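Local coordinates for probable TonB-dependent receptor (Pseudomonas aeruginosa, PDB 4K3F), which probably binds methionine in the periplasm as an NlpA-family lipoprotein and probably passes it on for uptake into the cell, at residues V45-K50 / V201-N206; A76-H81 / K214-L219; G86-K91 / A178-T183; A136-I141 / I150-A155. One frame throughout, in Å; residues are numbered along the deposited sequence. Where two conformers were deposited one is given.

How the contacts relate
From the N terminus, contact 1 comes first: the end of helix 42-48 meets the turn after strand 198-202 and closes a loop of 150 residues. Contact 2 starts inside that loop at strand 75-82 and ends beyond it on helix 210-218, so the two cross along the chain. They touch where Ala-202 packs on Val-77, on neighbouring strands of the six-stranded sheet. Contact 3, 86-91 with 178-183, is nested inside both loops, and contact 4, 136-141 with 150-155, is nested inside contact 3. Contacts 3 and 4 both reach the five-stranded sheet. Contacts 1 and 2 thus tie together one lobe of the binding-protein fold, contacts 3 and 4 the other.

Contact 1 of 4, residues V45-K50 / V201-N206; sequences VQVSEK and VARPDN
The guanidinium of Arg-203 is met near its plane, at its edge, by Val-47 O and by the carboxylate of Asp-205. CA of Lys-50 approaches it obliquely. The contact joins the C-terminal end of helix 42-48 to the turn that follows strand 198-202, in a lobe of a periplasmic binding-protein fold. The helix ends in a Schellman motif, with Lys-50 at C-prime and positive phi. Val-47 O already accepts from Lys-50 N there. Arg-203 NH1 also donates to Val-47 O at 3.0 Å, with an N-H...O angle of 157°. The NH1 donor is tilted 17° from the carbonyl plane. The arginine chain bends at chi3 (-57°), which turns its head back along the turn toward Asp-205. There the grip is side-on: Arg-203 NE bonds to Asp-205 OD2 at 2.8 Å, and NH2 of the same arginine to Asp-205 OD1 at 3.1 Å. Both oxygens use their syn lone pairs. This two-point grip fixes the rotation of the guanidinium, with NH1 turned to Val-47 O. Below the polar head, Arg-203 CG lies 3.7 Å from Val-47 CG1. Asn-206 steadies the base of the arginine, since its OD1 accepts from Arg-203 N. In one of the two conformers of Lys-50, a water accepts from Lys-50 NZ at 2.8 Å and donates to Asp-205 OD2 at 3.0 Å.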
loop_
_atom_site.group_PDB
_atom_site.type_symbol
_atom_site.label_atom_id
_atom_site.label_comp_id
_atom_site.label_asym_id
_atom_site.label_seq_id
_atom_site.Cartn_x
_atom_site.Cartn_y
_atom_site.Cartn_z
ATOM N N VAL A 45 12.454 4.035 -8.649
ATOM C CA VAL A 45 13.396 4.502 -9.683
ATOM C C VAL A 45 14.405 5.488 -9.067
ATOM O O VAL A 45 15.592 5.409 -9.347
ATOM C CB VAL A 45 12.642 5.201 -10.847
ATOM C CG1 VAL A 45 13.641 5.840 -11.806
ATOM C CG2 VAL A 45 11.729 4.233 -11.545
ATOM N N GLN A 46 13.940 6.393 -8.200
ATOM C CA GLN A 46 14.820 7.401 -7.598
ATOM C C GLN A 46 15.880 6.759 -6.725
ATOM O O GLN A 46 17.040 7.176 -6.689
ATOM C CB GLN A 46 14.018 8.379 -6.748
ATOM C CG GLN A 46 13.181 9.327 -7.589
ATOM C CD GLN A 46 13.916 10.577 -8.023
ATOM O OE1 GLN A 46 14.792 11.067 -7.338
ATOM N NE2 GLN A 46 13.518 11.115 -9.122
ATOM N N VAL A 47 15.500 5.701 -6.017
ATOM C CA VAL A 47 16.476 5.011 -5.156
ATOM C C VAL A 47 17.492 4.210 -5.981
ATOM O O VAL A 47 18.706 4.281 -5.746
ATOM C CB VAL A 47 15.774 4.161 -4.054
ATOM C CG1 VAL A 47 16.806 3.430 -3.183
ATOM C CG2 VAL A 47 14.971 5.061 -3.136
ATOM N N SER A 48 16.971 3.487 -6.946
ATOM C CA SER A 48 17.798 2.647 -7.822
ATOM C C SER A 48 18.746 3.476 -8.651
ATOM O O SER A 48 19.865 3.040 -8.875
ATOM C CB SER A 48 16.928 1.813 -8.729
ATOM O OG SER A 48 16.333 0.796 -7.952
ATOM N N GLU A 49 18.313 4.680 -9.040
ATOM C CA GLU A 49 19.167 5.636 -9.773
ATOM C C GLU A 49 20.090 6.447 -8.864
ATOM O O GLU A 49 20.783 7.374 -9.336
ATOM C CB GLU A 49 18.336 6.542 -10.669
ATOM C CG GLU A 49 17.697 5.807 -11.811
ATOM C CD GLU A 49 16.971 6.710 -12.791
ATOM O OE1 GLU A 49 16.796 7.935 -12.541
ATOM O OE2 GLU A 49 16.522 6.154 -13.805
ATOM N N LYS A 50 20.138 6.086 -7.570
ATOM C CA LYS A 50 21.059 6.683 -6.615
ATOM C C LYS A 50 20.791 8.208 -6.466
ATOM O O LYS A 50 21.731 9.009 -6.321
ATOM C CB LYS A 50 22.540 6.322 -6.990
ATOM C CG LYS A 50 22.727 4.854 -7.465
ATOM C CD LYS A 50 24.169 4.511 -7.826
ATOM C CE LYS A 50 24.389 3.046 -8.230
ATOM N NZ LYS A 50 23.846 2.068 -7.214
ATOM N N VAL A 201 12.494 0.751 2.339
ATOM C CA VAL A 201 13.262 0.071 1.289
ATOM C C VAL A 201 14.474 0.910 0.994
ATOM O O VAL A 201 14.409 2.158 0.944
ATOM C CB VAL A 201 12.382 -0.134 0.002
ATOM C CG1 VAL A 201 13.219 -0.599 -1.188
ATOM C CG2 VAL A 201 11.330 -1.170 0.335
ATOM N N ALA A 202 15.592 0.238 0.807
ATOM C CA ALA A 202 16.833 0.938 0.491
ATOM C C ALA A 202 17.667 0.078 -0.411
ATOM O O ALA A 202 17.099 -0.673 -1.195
ATOM C CB ALA A 202 17.525 1.327 1.807
ATOM N N ARG A 203 18.983 0.207 -0.360
ATOM C CA ARG A 203 19.873 -0.536 -1.248
ATOM C C ARG A 203 20.826 -1.406 -0.436
ATOM O O ARG A 203 21.049 -1.138 0.732
ATOM C CB ARG A 203 20.701 0.464 -2.041
ATOM C CG ARG A 203 19.855 1.318 -2.989
ATOM C CD ARG A 203 20.681 2.124 -3.995
ATOM N NE ARG A 203 21.622 2.966 -3.277
ATOM C CZ ARG A 203 21.433 4.236 -2.929
ATOM N NH1 ARG A 203 20.407 4.946 -3.404
ATOM N NH2 ARG A 203 22.342 4.828 -2.173
ATOM N N PRO A 204 21.455 -2.406 -1.075
ATOM C CA PRO A 204 22.508 -3.113 -0.335
ATOM C C PRO A 204 23.546 -2.225 0.312
ATOM O O PRO A 204 24.015 -2.538 1.406
ATOM C CB PRO A 204 23.110 -4.036 -1.389
ATOM C CG PRO A 204 21.921 -4.349 -2.283
ATOM C CD PRO A 204 21.175 -3.038 -2.377
ATOM N N ASP A 205 23.901 -1.106 -0.316
ATOM C CA ASP A 205 24.944 -0.245 0.185
ATOM C C ASP A 205 24.618 0.453 1.492
ATOM O O ASP A 205 25.535 0.756 2.273
ATOM C CB ASP A 205 25.442 0.761 -0.857
ATOM C CG ASP A 205 24.349 1.746 -1.347
ATOM O OD1 ASP A 205 23.988 2.744 -0.650
ATOM O OD2 ASP A 205 23.865 1.481 -2.483
ATOM N N ASN A 206 23.333 0.688 1.733
ATOM C CA ASN A 206 22.913 1.494 2.899
ATOM C C ASN A 206 21.913 0.886 3.850
ATOM O O ASN A 206 21.580 1.487 4.866
ATOM C CB ASN A 206 22.494 2.898 2.463
ATOM C CG ASN A 206 21.294 2.875 1.527
ATOM O OD1 ASN A 206 20.663 1.828 1.329
ATOM N ND2 ASN A 206 20.950 4.024 0.995
HETATM O O HOH W 1 25.078 2.995 -4.830
#

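Contact 2 of 4, residues A76-H81 / K214-L219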
loop_
_atom_site.group_PDB
_atom_site.type_symbol
_atom_site.label_atom_id
_atom_site.label_comp_id
_atom_site.label_asym_id
_atom_site.label_seq_id
_atom_site.Cartn_x
_atom_site.Cartn_y
_atom_site.Cartn_z
ATOM N N ALA A 76 14.402 -4.612 1.293
ATOM C CA ALA A 76 13.599 -4.189 2.411
ATOM C C ALA A 76 14.452 -4.017 3.670
ATOM O O ALA A 76 15.326 -4.796 3.938
ATOM C CB ALA A 76 12.528 -5.247 2.669
ATOM N N VAL A 77 14.153 -3.008 4.455
ATOM C CA VAL A 77 14.872 -2.703 5.703
ATOM C C VAL A 77 14.053 -3.119 6.927
ATOM O O VAL A 77 14.569 -3.854 7.814
ATOM C CB VAL A 77 15.212 -1.199 5.804
ATOM C CG1 VAL A 77 15.966 -0.916 7.109
ATOM C CG2 VAL A 77 16.032 -0.766 4.601
ATOM N N THR A 78 12.795 -2.686 6.970
ATOM C CA THR A 78 11.905 -3.026 8.073
ATOM C C THR A 78 10.472 -2.776 7.715
ATOM O O THR A 78 10.181 -2.016 6.788
ATOM C CB THR A 78 12.263 -2.252 9.353
ATOM O OG1 THR A 78 11.686 -2.926 10.485
ATOM C CG2 THR A 78 11.776 -0.811 9.335
ATOM N N GLY A 79 9.577 -3.460 8.424
ATOM C CA GLY A 79 8.165 -3.300 8.233
ATOM C C GLY A 79 7.614 -2.291 9.209
ATOM O O GLY A 79 8.094 -2.155 10.332
ATOM N N VAL A 80 6.622 -1.544 8.780
ATOM C CA VAL A 80 6.093 -0.484 9.573
ATOM C C VAL A 80 4.618 -0.632 9.894
ATOM O O VAL A 80 4.255 -0.561 11.058
ATOM C CB VAL A 80 6.373 0.890 8.952
ATOM C CG1 VAL A 80 5.886 1.980 9.901
ATOM C CG2 VAL A 80 7.856 1.102 8.687
ATOM N N HIS A 81 3.770 -0.780 8.871
ATOM C CA HIS A 81 2.338 -0.781 9.056
ATOM C C HIS A 81 1.637 -1.547 7.966
ATOM O O HIS A 81 2.241 -1.871 6.935
ATOM C CB HIS A 81 1.778 0.653 9.100
ATOM C CG HIS A 81 1.821 1.360 7.784
ATOM N ND1 HIS A 81 2.827 2.217 7.403
ATOM C CD2 HIS A 81 0.956 1.326 6.743
ATOM C CE1 HIS A 81 2.581 2.677 6.193
ATOM N NE2 HIS A 81 1.450 2.147 5.769
ATOM N N LYS A 214 18.937 3.705 12.450
ATOM C CA LYS A 214 18.253 4.619 13.393
ATOM C C LYS A 214 16.851 4.889 12.874
ATOM O O LYS A 214 15.918 4.880 13.659
ATOM C CB LYS A 214 19.038 5.884 13.529
ATOM C CG LYS A 214 20.277 5.709 14.387
ATOM C CD LYS A 214 21.184 6.908 14.371
ATOM C CE LYS A 214 22.296 6.769 15.419
ATOM N NZ LYS A 214 23.291 7.824 15.157
ATOM N N LEU A 215 16.692 5.144 11.568
ATOM C CA LEU A 215 15.331 5.331 11.028
ATOM C C LEU A 215 14.459 4.118 11.245
ATOM O O LEU A 215 13.319 4.241 11.683
ATOM C CB LEU A 215 15.354 5.690 9.542
ATOM C CG LEU A 215 13.985 5.861 8.828
ATOM C CD1 LEU A 215 13.066 6.897 9.442
ATOM C CD2 LEU A 215 14.183 6.208 7.358
ATOM N N ALA A 216 14.974 2.927 10.889
ATOM C CA ALA A 216 14.241 1.679 11.091
ATOM C C ALA A 216 13.767 1.522 12.562
ATOM O O ALA A 216 12.616 1.160 12.829
ATOM C CB ALA A 216 15.084 0.472 10.633
ATOM N N LYS A 217 14.662 1.794 13.525
ATOM C CA LYS A 217 14.335 1.668 14.927
ATOM C C LYS A 217 13.272 2.685 15.320
ATOM O O LYS A 217 12.353 2.341 16.040
ATOM C CB LYS A 217 15.586 1.835 15.800
ATOM C CG LYS A 217 15.323 1.709 17.294
ATOM C CD LYS A 217 16.606 1.360 18.053
ATOM C CE LYS A 217 16.546 1.758 19.522
ATOM N NZ LYS A 217 17.920 1.893 20.084
ATOM N N ALA A 218 13.394 3.920 14.855
ATOM C CA ALA A 218 12.399 4.973 15.161
ATOM C C ALA A 218 11.032 4.601 14.639
ATOM O O ALA A 218 10.007 4.897 15.256
ATOM C CB ALA A 218 12.827 6.317 14.582
ATOM N N LEU A 219 10.999 3.901 13.503
ATOM C CA LEU A 219 9.728 3.494 12.891
ATOM C C LEU A 219 9.068 2.347 13.630
ATOM O O LEU A 219 7.951 1.995 13.284
ATOM C CB LEU A 219 9.920 3.115 11.418
ATOM C CG LEU A 219 10.242 4.308 10.505
ATOM C CD1 LEU A 219 10.725 3.850 9.152
ATOM C CD2 LEU A 219 9.030 5.167 10.321
HETATM O O HOH W 2 12.742 -1.704 12.715
#
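Ala-216 points its CB at strand 75-82 and meets two side chains there. Thr-78 CG2 is 3.8 Å and Val-77 CG1 3.9 Å from Ala-216 CB. The CB atoms of Val-77 and Thr-78 both point toward the helix, although the two residues are consecutive. The threonine rotamer (chi1 -161°) turns CG2 to the alanine and sends OG1 to a water. That water lies 2.8 Å from Thr-78 OG1. It also donates a weak bond to Ala-216 O, so the apolar touch has a polar bridge beside it. Further along, Val-80 and Leu-219 cross at a slant. Val-80 CG2 sits 4.0 Å from both CB and CD1 of Leu-219. The other valine methyl, Val-80 CG1, faces Leu-219 O at 4.0 Å. This carbonyl oxygen is buried by the contact and has no hydrogen-bond partner in the model. His-220, next in the chain, bonds through its NE2 to Gly-79 O and adds a direct polar link to the strand. The arrangement is a helix laid on a face of a mixed beta-sheet, as in the alpha/beta lobes of periplasmic binding proteins.

Contact 3 of 4, residues G86-K91 / A178-T183; sequences GAYSSK and AKLNPT
Tyr-88 reaches from strand 86-88 into the bend between helices 172-177 and 182-185, and its ring touches Leu-180 and Pro-182. Its CB points toward that bend. With CG anti to the carbonyl carbon (chi1 -55°), the ring is carried across to the other segment. CG comes first: Leu-180 CD1 lies 4.1 Å from Tyr-88 CG. This methyl sits over one face of the ring in a CH-pi contact, with Leu-180 CD1 4.2 Å from the Tyr-88 ring centroid and 13° off the normal. Further out, Tyr-88 CE2 packs against Leu-180 CB at 4.0 Å. Tyr-88 CE2 also meets Pro-182 CA at 4.0 Å, and here the proline backbone is at the ring edge. Asn-181 O lies at the edge too, but more loosely. CZ is next to Pro-182 CA. At the tip, Tyr-88 OH rests on the proline ring, 3.2 Å from Pro-182 CG and 3.3 Å from Pro-182 CB. Pro-182 is the first residue of its helix. Asn-181 is the N-cap, and its OD1 accepts from Lys-184 N. Asn-181 OD1 also takes a bond from Thr-183 OG1 at 2.8 Å, in the carbonyl plane and on a lone pair. Ala-175 of the preceding helix packs on both Tyr-88 and Leu-180. Ile-170, from the neighbouring strand, does so as well. Between the two segments the tyrosine therefore acts mainly through its carbon surface. Its hydroxyl meets proline carbons there, so shape and dispersion hold the strand to the bend, while the bonds of Asn-181 OD1 serve the start of helix 182-185.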
loop_
_atom_site.group_PDB
_atom_site.type_symbol
_atom_site.label_atom_id
_atom_site.label_comp_id
_atom_site.label_asym_id
_atom_site.label_seq_id
_atom_site.Cartn_x
_atom_site.Cartn_y
_atom_site.Cartn_z
ATOM N N GLY A 86 -9.747 -1.872 1.165
ATOM C CA GLY A 86 -11.175 -1.866 1.111
ATOM C C GLY A 86 -11.767 -1.797 -0.289
ATOM O O GLY A 86 -11.131 -1.324 -1.255
ATOM N N ALA A 87 -13.023 -2.222 -0.363
ATOM C CA ALA A 87 -13.893 -2.079 -1.534
ATOM C C ALA A 87 -14.904 -0.970 -1.260
ATOM O O ALA A 87 -15.556 -0.981 -0.218
ATOM C CB ALA A 87 -14.597 -3.403 -1.818
ATOM N N TYR A 88 -15.000 -0.007 -2.178
ATOM C CA TYR A 88 -15.805 1.176 -2.020
ATOM C C TYR A 88 -16.801 1.275 -3.148
ATOM O O TYR A 88 -16.583 0.766 -4.234
ATOM C CB TYR A 88 -14.933 2.450 -1.984
ATOM C CG TYR A 88 -13.858 2.404 -0.934
ATOM C CD1 TYR A 88 -12.603 1.889 -1.219
ATOM C CD2 TYR A 88 -14.088 2.857 0.349
ATOM C CE1 TYR A 88 -11.620 1.813 -0.255
ATOM C CE2 TYR A 88 -13.100 2.781 1.310
ATOM C CZ TYR A 88 -11.873 2.253 1.014
ATOM O OH TYR A 88 -10.871 2.184 1.967
ATOM N N SER A 89 -17.926 1.922 -2.872
ATOM C CA SER A 89 -18.918 2.161 -3.902
ATOM C C SER A 89 -19.629 3.489 -3.645
ATOM O O SER A 89 -19.996 3.778 -2.528
ATOM C CB SER A 89 -19.971 1.058 -3.908
ATOM O OG SER A 89 -20.987 1.339 -4.868
ATOM N N SER A 90 -19.830 4.270 -4.706
ATOM C CA SER A 90 -20.617 5.481 -4.587
ATOM C C SER A 90 -22.095 5.191 -4.838
ATOM O O SER A 90 -22.908 6.083 -4.635
ATOM C CB SER A 90 -20.110 6.573 -5.540
ATOM O OG SER A 90 -20.394 6.227 -6.885
ATOM N N LYS A 91 -22.421 3.958 -5.256
ATOM C CA LYS A 91 -23.763 3.595 -5.765
ATOM C C LYS A 91 -24.477 2.513 -4.944
ATOM O O LYS A 91 -25.704 2.416 -5.018
ATOM C CB LYS A 91 -23.655 3.104 -7.223
ATOM C CG LYS A 91 -23.129 4.163 -8.182
ATOM C CD LYS A 91 -23.040 3.719 -9.641
ATOM C CE LYS A 91 -22.229 4.741 -10.434
ATOM N NZ LYS A 91 -22.346 4.607 -11.914
ATOM N N ALA A 178 -8.216 10.665 -0.747
ATOM C CA ALA A 178 -9.517 10.966 -1.323
ATOM C C ALA A 178 -10.628 11.196 -0.266
ATOM O O ALA A 178 -11.784 11.343 -0.636
ATOM C CB ALA A 178 -9.931 9.835 -2.265
ATOM N N LYS A 179 -10.264 11.163 1.022
ATOM C CA LYS A 179 -11.200 11.296 2.161
ATOM C C LYS A 179 -12.184 10.148 2.272
ATOM O O LYS A 179 -13.248 10.317 2.840
ATOM C CB LYS A 179 -11.957 12.642 2.122
ATOM C CG LYS A 179 -11.060 13.861 1.983
ATOM C CD LYS A 179 -9.921 13.826 2.993
ATOM C CE LYS A 179 -9.226 15.170 3.112
ATOM N NZ LYS A 179 -10.084 16.173 3.812
ATOM N N LEU A 180 -11.817 8.963 1.797
ATOM C CA LEU A 180 -12.621 7.776 2.072
ATOM C C LEU A 180 -12.230 7.260 3.435
ATOM O O LEU A 180 -11.100 7.449 3.890
ATOM C CB LEU A 180 -12.463 6.718 0.967
ATOM C CG LEU A 180 -12.816 7.187 -0.444
ATOM C CD1 LEU A 180 -12.354 6.214 -1.521
ATOM C CD2 LEU A 180 -14.319 7.396 -0.554
ATOM N N ASN A 181 -13.185 6.660 4.131
ATOM C CA ASN A 181 -12.949 6.120 5.463
ATOM C C ASN A 181 -13.120 4.611 5.358
ATOM O O ASN A 181 -14.228 4.131 5.271
ATOM C CB ASN A 181 -13.948 6.684 6.493
ATOM C CG ASN A 181 -13.647 6.217 7.915
ATOM O OD1 ASN A 181 -13.258 5.062 8.149
ATOM N ND2 ASN A 181 -13.805 7.119 8.869
ATOM N N PRO A 182 -12.013 3.866 5.321
ATOM C CA PRO A 182 -12.082 2.419 5.131
ATOM C C PRO A 182 -12.933 1.703 6.177
ATOM O O PRO A 182 -13.671 0.762 5.855
ATOM C CB PRO A 182 -10.611 1.990 5.257
ATOM C CG PRO A 182 -9.842 3.198 4.842
ATOM C CD PRO A 182 -10.630 4.377 5.269
ATOM N N THR A 183 -12.809 2.112 7.429
ATOM C CA THR A 183 -13.512 1.438 8.513
ATOM C C THR A 183 -15.044 1.720 8.472
ATOM O O THR A 183 -15.840 0.871 8.858
ATOM C CB THR A 183 -12.872 1.744 9.907
ATOM O OG1 THR A 183 -12.985 3.129 10.195
ATOM C CG2 THR A 183 -11.445 1.372 9.946
#

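Contact 4 of 4, residues A136-I141 / I150-A155. With SO4 (sulfate ion), chain E; SO4 (sulfate ion), chain D.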
loop_
_atom_site.group_PDB
_atom_site.type_symbol
_atom_site.label_atom_id
_atom_site.label_comp_id
_atom_site.label_asym_id
_atom_site.label_seq_id
_atom_site.Cartn_x
_atom_site.Cartn_y
_atom_site.Cartn_z
ATOM N N ALA A 136 -2.756 -13.782 -8.442
ATOM C CA ALA A 136 -3.870 -14.204 -9.257
ATOM C C ALA A 136 -4.294 -13.125 -10.229
ATOM O O ALA A 136 -4.138 -11.928 -9.954
ATOM C CB ALA A 136 -5.043 -14.621 -8.383
ATOM N N THR A 137 -4.837 -13.564 -11.367
ATOM C CA THR A 137 -5.404 -12.675 -12.372
ATOM C C THR A 137 -6.855 -13.059 -12.640
ATOM O O THR A 137 -7.297 -14.117 -12.205
ATOM C CB THR A 137 -4.634 -12.783 -13.700
ATOM O OG1 THR A 137 -4.866 -14.064 -14.298
ATOM C CG2 THR A 137 -3.136 -12.564 -13.460
ATOM N N PRO A 138 -7.595 -12.210 -13.370
ATOM C CA PRO A 138 -8.982 -12.565 -13.714
ATOM C C PRO A 138 -9.169 -13.886 -14.426
ATOM O O PRO A 138 -10.255 -14.484 -14.315
ATOM C CB PRO A 138 -9.422 -11.393 -14.582
ATOM C CG PRO A 138 -8.663 -10.235 -14.020
ATOM C CD PRO A 138 -7.305 -10.824 -13.769
ATOM N N LYS A 139 -8.146 -14.363 -15.134
ATOM C CA LYS A 139 -8.127 -15.695 -15.720
ATOM C C LYS A 139 -8.248 -16.852 -14.713
ATOM O O LYS A 139 -8.617 -17.968 -15.092
ATOM C CB LYS A 139 -6.837 -15.910 -16.527
ATOM N N ASP A 140 -7.912 -16.585 -13.457
ATOM C CA ASP A 140 -7.992 -17.549 -12.367
ATOM C C ASP A 140 -9.361 -17.613 -11.682
ATOM O O ASP A 140 -9.537 -18.387 -10.741
ATOM C CB ASP A 140 -6.912 -17.213 -11.331
ATOM C CG ASP A 140 -5.524 -17.298 -11.927
ATOM O OD1 ASP A 140 -5.339 -18.113 -12.852
ATOM O OD2 ASP A 140 -4.633 -16.535 -11.489
ATOM N N ILE A 141 -10.332 -16.830 -12.166
ATOM C CA ILE A 141 -11.690 -16.879 -11.626
ATOM C C ILE A 141 -12.369 -18.157 -12.131
ATOM O O ILE A 141 -12.399 -18.426 -13.354
ATOM C CB ILE A 141 -12.495 -15.600 -12.003
ATOM C CG1 ILE A 141 -11.907 -14.349 -11.333
ATOM C CG2 ILE A 141 -13.972 -15.705 -11.643
ATOM C CD1 ILE A 141 -12.517 -13.027 -11.771
ATOM N N ILE A 150 -14.564 -7.386 -14.280
ATOM C CA ILE A 150 -13.379 -6.931 -13.549
ATOM C C ILE A 150 -12.629 -5.968 -14.431
ATOM O O ILE A 150 -12.154 -6.358 -15.514
ATOM C CB ILE A 150 -12.436 -8.107 -13.222
ATOM C CG1 ILE A 150 -13.139 -9.113 -12.307
ATOM C CG2 ILE A 150 -11.124 -7.613 -12.609
ATOM C CD1 ILE A 150 -13.325 -8.623 -10.895
ATOM N N ARG A 151 -12.530 -4.712 -13.987
ATOM C CA ARG A 151 -11.820 -3.680 -14.700
ATOM C C ARG A 151 -10.519 -3.422 -13.985
ATOM O O ARG A 151 -10.491 -3.470 -12.760
ATOM C CB ARG A 151 -12.604 -2.366 -14.715
ATOM C CG ARG A 151 -14.041 -2.455 -15.198
ATOM C CD ARG A 151 -14.096 -2.900 -16.631
ATOM N NE ARG A 151 -15.351 -2.506 -17.292
ATOM C CZ ARG A 151 -15.989 -3.234 -18.207
ATOM N NH1 ARG A 151 -15.536 -4.436 -18.571
ATOM N NH2 ARG A 151 -17.111 -2.744 -18.755
ATOM N N GLU A 152 -9.457 -3.122 -14.752
ATOM C CA GLU A 152 -8.133 -2.939 -14.179
ATOM C C GLU A 152 -7.557 -1.603 -14.661
ATOM O O GLU A 152 -7.436 -1.384 -15.836
ATOM C CB GLU A 152 -7.201 -4.098 -14.578
ATOM C CG GLU A 152 -7.760 -5.484 -14.235
ATOM C CD GLU A 152 -6.962 -6.632 -14.846
ATOM O OE1 GLU A 152 -5.762 -6.755 -14.564
ATOM O OE2 GLU A 152 -7.526 -7.411 -15.621
ATOM N N LEU A 153 -7.235 -0.735 -13.717
ATOM C CA LEU A 153 -6.665 0.587 -13.990
ATOM C C LEU A 153 -5.576 0.924 -12.989
ATOM O O LEU A 153 -5.423 0.280 -11.955
ATOM C CB LEU A 153 -7.718 1.675 -13.981
ATOM C CG LEU A 153 -8.782 1.579 -15.094
ATOM C CD1 LEU A 153 -9.878 2.582 -14.821
ATOM C CD2 LEU A 153 -8.220 1.813 -16.477
ATOM N N GLU A 154 -4.761 1.916 -13.326
ATOM C CA GLU A 154 -3.618 2.220 -12.461
ATOM C C GLU A 154 -4.123 2.649 -11.073
ATOM O O GLU A 154 -5.072 3.419 -10.936
ATOM C CB GLU A 154 -2.734 3.292 -13.086
ATOM C CG GLU A 154 -1.288 3.293 -12.549
ATOM C CD GLU A 154 -1.115 3.984 -11.195
ATOM O OE1 GLU A 154 -1.839 4.950 -10.920
ATOM O OE2 GLU A 154 -0.229 3.570 -10.402
ATOM N N ALA A 155 -3.442 2.158 -10.038
ATOM C CA ALA A 155 -3.894 2.347 -8.635
ATOM C C ALA A 155 -4.282 3.766 -8.235
ATOM O O ALA A 155 -5.264 3.946 -7.563
ATOM C CB ALA A 155 -2.860 1.842 -7.661
HETATM S S SO4 E . -17.615 -6.449 -21.110
HETATM O O1 SO4 E . -17.101 -6.478 -22.498
HETATM O O2 SO4 E . -16.498 -6.632 -20.153
HETATM O O3 SO4 E . -18.273 -5.140 -20.850
HETATM O O4 SO4 E . -18.572 -7.571 -20.955
HETATM S S SO4 D . -18.646 1.340 -18.336
HETATM O O1 SO4 D . -18.282 0.178 -19.120
HETATM O O2 SO4 D . -17.628 1.424 -17.246
HETATM O O3 SO4 D . -18.723 2.583 -19.134
HETATM O O4 SO4 D . -19.965 1.028 -17.741
#
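This surface contact sets a 3-10 turn, 138-140, against strand 149-153, an outermost strand of the five-stranded sheet in one lobe of the binding-protein fold. Pro-138 and Ile-141 meet the strand from the turn. The ring of Pro-138 lies across Ile-150, with Pro-138 CG 3.9 Å from Ile-150 CG2. Ile-141 CD1 touches Ile-150 CG1 at 4.0 Å. The two branches of Ile-150 are thus shared out, one to each partner. With chi1 at -63°, CG2 stands anti to the backbone N and CG1 beside it. Leu-117 of helix 110-122 packs on both Pro-138 and Ile-150, so the patch continues onto that helix. Glu-152, two residues along, extends to the proline from the opposite direction. In one of its two conformers, Glu-152 OE2 is 3.4 Å from Pro-138 CG, a polar atom laid against a carbon. The turn is held by its own bonds. Asp-140 OD2 accepts from Thr-137 N at 3.0 Å and is met from above the carboxylate plane. Asp-140 OD1 forms a salt bridge with Lys-129. The CB of Arg-151 points away from the turn. In one of its two conformers the guanidinium meets two sulfate ions at its edge, probably from the crystallisation liquor. Arg-151 NH2 donates to O1 of the chain D sulfate at 3.2 Å, and Arg-151 NH1 to O2 of the chain E sulfate at 2.9 Å.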